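Local coordinates for protein agglutinin alpha chain (Maclura pomifera, PDB 3LLZ) that binds D-galactose as a lectin of the jacalin family and recognises the T-antigen disaccharide Gal-beta1,3-GalNAc, at residues 25-29 with 41-46. Residues are numbered along the deposited sequence; the frame is centred on the assembly and turned at random.
Sequences IGGLR and AEDHKS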
ATOM      1  N   ILE A  25      30.116  10.851  -4.294  1.00 14.51           N
ATOM      2  CA  ILE A  25      29.293  11.177  -3.138  1.00 13.39           C
ATOM      3  C   ILE A  25      29.891  10.514  -1.904  1.00 12.67           C
ATOM      4  O   ILE A  25      30.400   9.389  -1.977  1.00 12.37           O
ATOM      5  CB  ILE A  25      27.838  10.666  -3.330  1.00 12.11           C
ATOM      6  CG1 ILE A  25      27.216  11.309  -4.574  1.00 13.12           C
ATOM      7  CG2 ILE A  25      26.999  10.971  -2.090  1.00 13.76           C
ATOM      8  CD1 ILE A  25      27.184  12.826  -4.543  1.00 13.31           C
ATOM      9  N   GLY A  26      29.828  11.217  -0.778  1.00 12.84           N
ATOM     10  CA  GLY A  26      30.349  10.686   0.466  1.00 13.63           C
ATOM     11  C   GLY A  26      29.241  10.213   1.393  1.00 14.28           C
ATOM     12  O   GLY A  26      28.354   9.467   0.981  1.00 14.74           O
ATOM     13  N   GLY A  27      29.289  10.659   2.647  1.00 13.23           N
ATOM     14  CA  GLY A  27      28.286  10.254   3.614  1.00 15.35           C
ATOM     15  C   GLY A  27      26.954  10.955   3.445  1.00 15.86           C
ATOM     16  O   GLY A  27      26.830  11.910   2.677  1.00 15.22           O
ATOM     17  N   LEU A  28      25.946  10.473   4.166  1.00 14.79           N
ATOM     18  CA  LEU A  28      24.628  11.079   4.094  1.00 16.74           C
ATOM     19  C   LEU A  28      23.818  10.818   5.355  1.00 15.72           C
ATOM     20  O   LEU A  28      23.989   9.798   6.029  1.00 15.21           O
ATOM     21  CB  LEU A  28      23.884  10.576   2.857  1.00 20.60           C
ATOM     22  CG  LEU A  28      23.406   9.132   2.777  1.00 22.26           C
ATOM     23  CD1 LEU A  28      22.077   8.997   3.500  1.00 24.83           C
ATOM     24  CD2 LEU A  28      23.227   8.742   1.315  1.00 24.98           C
ATOM     25  N   ARG A  29      22.956  11.771   5.683  1.00 15.04           N
ATOM     26  CA  ARG A  29      22.107  11.681   6.861  1.00 15.04           C
ATOM     27  C   ARG A  29      20.775  12.298   6.488  1.00 15.12           C
ATOM     28  O   ARG A  29      20.706  13.451   6.065  1.00 14.01           O
ATOM     29  CB  ARG A  29      22.729  12.448   8.029  1.00 14.67           C
ATOM     30  CG  ARG A  29      22.026  12.240   9.361  1.00 18.18           C
ATOM     31  CD  ARG A  29      22.660  13.117  10.433  1.00 23.18           C
ATOM     32  NE  ARG A  29      22.005  12.992  11.733  1.00 30.93           N
ATOM     33  CZ  ARG A  29      22.216  12.004  12.597  1.00 33.37           C
ATOM     34  NH1 ARG A  29      21.571  11.979  13.756  1.00 36.98           N
ATOM     35  NH2 ARG A  29      23.077  11.042  12.312  1.00 37.51           N
ATOM     36  N   ALA A  41      17.529  10.528  11.253  1.00 18.09           N
ATOM     37  CA  ALA A  41      18.061   9.179  11.187  1.00 18.33           C
ATOM     38  C   ALA A  41      19.565   9.174  11.425  1.00 19.12           C
ATOM     39  O   ALA A  41      20.193  10.226  11.563  1.00 20.72           O
ATOM     40  CB  ALA A  41      17.738   8.554   9.832  1.00 18.16           C
ATOM     41  N   GLU A  42      20.137   7.978  11.473  1.00 19.32           N
ATOM     42  CA  GLU A  42      21.564   7.809  11.700  1.00 20.98           C
ATOM     43  C   GLU A  42      22.436   8.437  10.615  1.00 20.34           C
ATOM     44  O   GLU A  42      22.066   8.474   9.440  1.00 18.77           O
ATOM     45  CB  GLU A  42      21.879   6.317  11.833  1.00 24.84           C
ATOM     46  CG  GLU A  42      21.302   5.695  13.102  1.00 32.64           C
ATOM     47  CD  GLU A  42      21.206   4.180  13.036  1.00 35.37           C
ATOM     48  OE1 GLU A  42      22.158   3.536  12.546  1.00 37.82           O
ATOM     49  OE2 GLU A  42      20.177   3.633  13.489  1.00 39.78           O
ATOM     50  N   ASP A  43      23.596   8.940  11.025  1.00 20.33           N
ATOM     51  CA  ASP A  43      24.540   9.557  10.106  1.00 19.13           C
ATOM     52  C   ASP A  43      25.391   8.443   9.515  1.00 18.52           C
ATOM     53  O   ASP A  43      26.110   7.750  10.234  1.00 19.44           O
ATOM     54  CB  ASP A  43      25.433  10.554  10.858  1.00 21.39           C
ATOM     55  CG  ASP A  43      26.381  11.308   9.942  1.00 22.60           C
ATOM     56  OD1 ASP A  43      27.194  12.107  10.463  1.00 24.36           O
ATOM     57  OD2 ASP A  43      26.322  11.114   8.709  1.00 20.57           O
ATOM     58  N   HIS A  44      25.292   8.262   8.205  1.00 16.08           N
ATOM     59  CA  HIS A  44      26.055   7.231   7.519  1.00 14.79           C
ATOM     60  C   HIS A  44      27.293   7.915   6.961  1.00 14.90           C
ATOM     61  O   HIS A  44      27.280   8.508   5.882  1.00 14.40           O
ATOM     62  CB  HIS A  44      25.173   6.612   6.437  1.00 14.73           C
ATOM     63  CG  HIS A  44      23.838   6.179   6.959  1.00 14.87           C
ATOM     64  ND1 HIS A  44      23.704   5.212   7.934  1.00 14.29           N
ATOM     65  CD2 HIS A  44      22.590   6.644   6.717  1.00 15.36           C
ATOM     66  CE1 HIS A  44      22.432   5.104   8.271  1.00 15.13           C
ATOM     67  NE2 HIS A  44      21.735   5.962   7.548  1.00 15.80           N
ATOM     68  N   LYS A  45      28.369   7.831   7.733  1.00 13.73           N
ATOM     69  CA  LYS A  45      29.618   8.491   7.393  1.00 13.65           C
ATOM     70  C   LYS A  45      30.525   7.827   6.377  1.00 12.94           C
ATOM     71  O   LYS A  45      30.569   6.605   6.246  1.00 14.99           O
ATOM     72  CB  LYS A  45      30.443   8.711   8.660  1.00 14.16           C
ATOM     73  CG  LYS A  45      29.779   9.526   9.751  1.00 16.96           C
ATOM     74  CD  LYS A  45      30.744   9.660  10.922  1.00 18.17           C
ATOM     75  CE  LYS A  45      30.164  10.465  12.066  1.00 22.67           C
ATOM     76  NZ  LYS A  45      31.190  10.685  13.130  1.00 23.72           N
ATOM     77  N   SER A  46      31.265   8.668   5.667  1.00 13.28           N
ATOM     78  CA  SER A  46      32.250   8.203   4.710  1.00 14.03           C
ATOM     79  C   SER A  46      33.442   7.787   5.566  1.00 14.94           C
ATOM     80  O   SER A  46      33.592   8.263   6.697  1.00 15.85           O
ATOM     81  CB  SER A  46      32.673   9.345   3.785  1.00 13.66           C
ATOM     82  OG  SER A  46      33.908   9.049   3.148  1.00 13.15           O
TER
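Leu28 and His44 pair their backbones as a single antiparallel bridge: Leu28 N donates to His44 O at 2.9 Å, and His44 N returns the bond to Leu28 O at 3.0 Å, so 41-46, running almost opposite to 25-29, is tied to the strand at one hydrogen-bonded pair. Next to the bridge the chains close up, Gly27 CA standing 3.0 Å from His44 O. Glycine suits this place, because a beta carbon here would be driven into that carbonyl. The Leu28 and His44 side chains slant across each other, meeting where Leu28 CD1 lies 4.0 Å from His44 CD2. Leu28 has its CG between the backbone N and carbonyl carbon (chi1 70°), which brings a branch back to the imidazole although its beta carbon points away from the loop. While the histidine's CD2 meets the leucine methyl, its NE2 is hydrogen-bonded to Asp6 and the ring stacks with Phe4. Arg29, extended from CG to NE, crosses over the loop backbone, with Arg29 CG 3.5 Å from Ala41 O. Arginine's long aliphatic chain suits this crossing, Arg29 CD packing 3.8 Å from Asp43 CB; the guanidinium placement beyond it is doubtful. Ser46 sets its CB 3.8 Å from Gly27 N, while its hydroxyl bonds to Tyr122 O and Ile48 N; Tyr122 belongs to the glycan pocket. Thus the loop between strands 37-40 and 52-57 lies beside strand 25-34, which also pairs with strand 11-19; in this jacalin-type beta-prism Leu28 links its sheet to that of strand 110-120 through Ile120, on which the loop's His44 also packs.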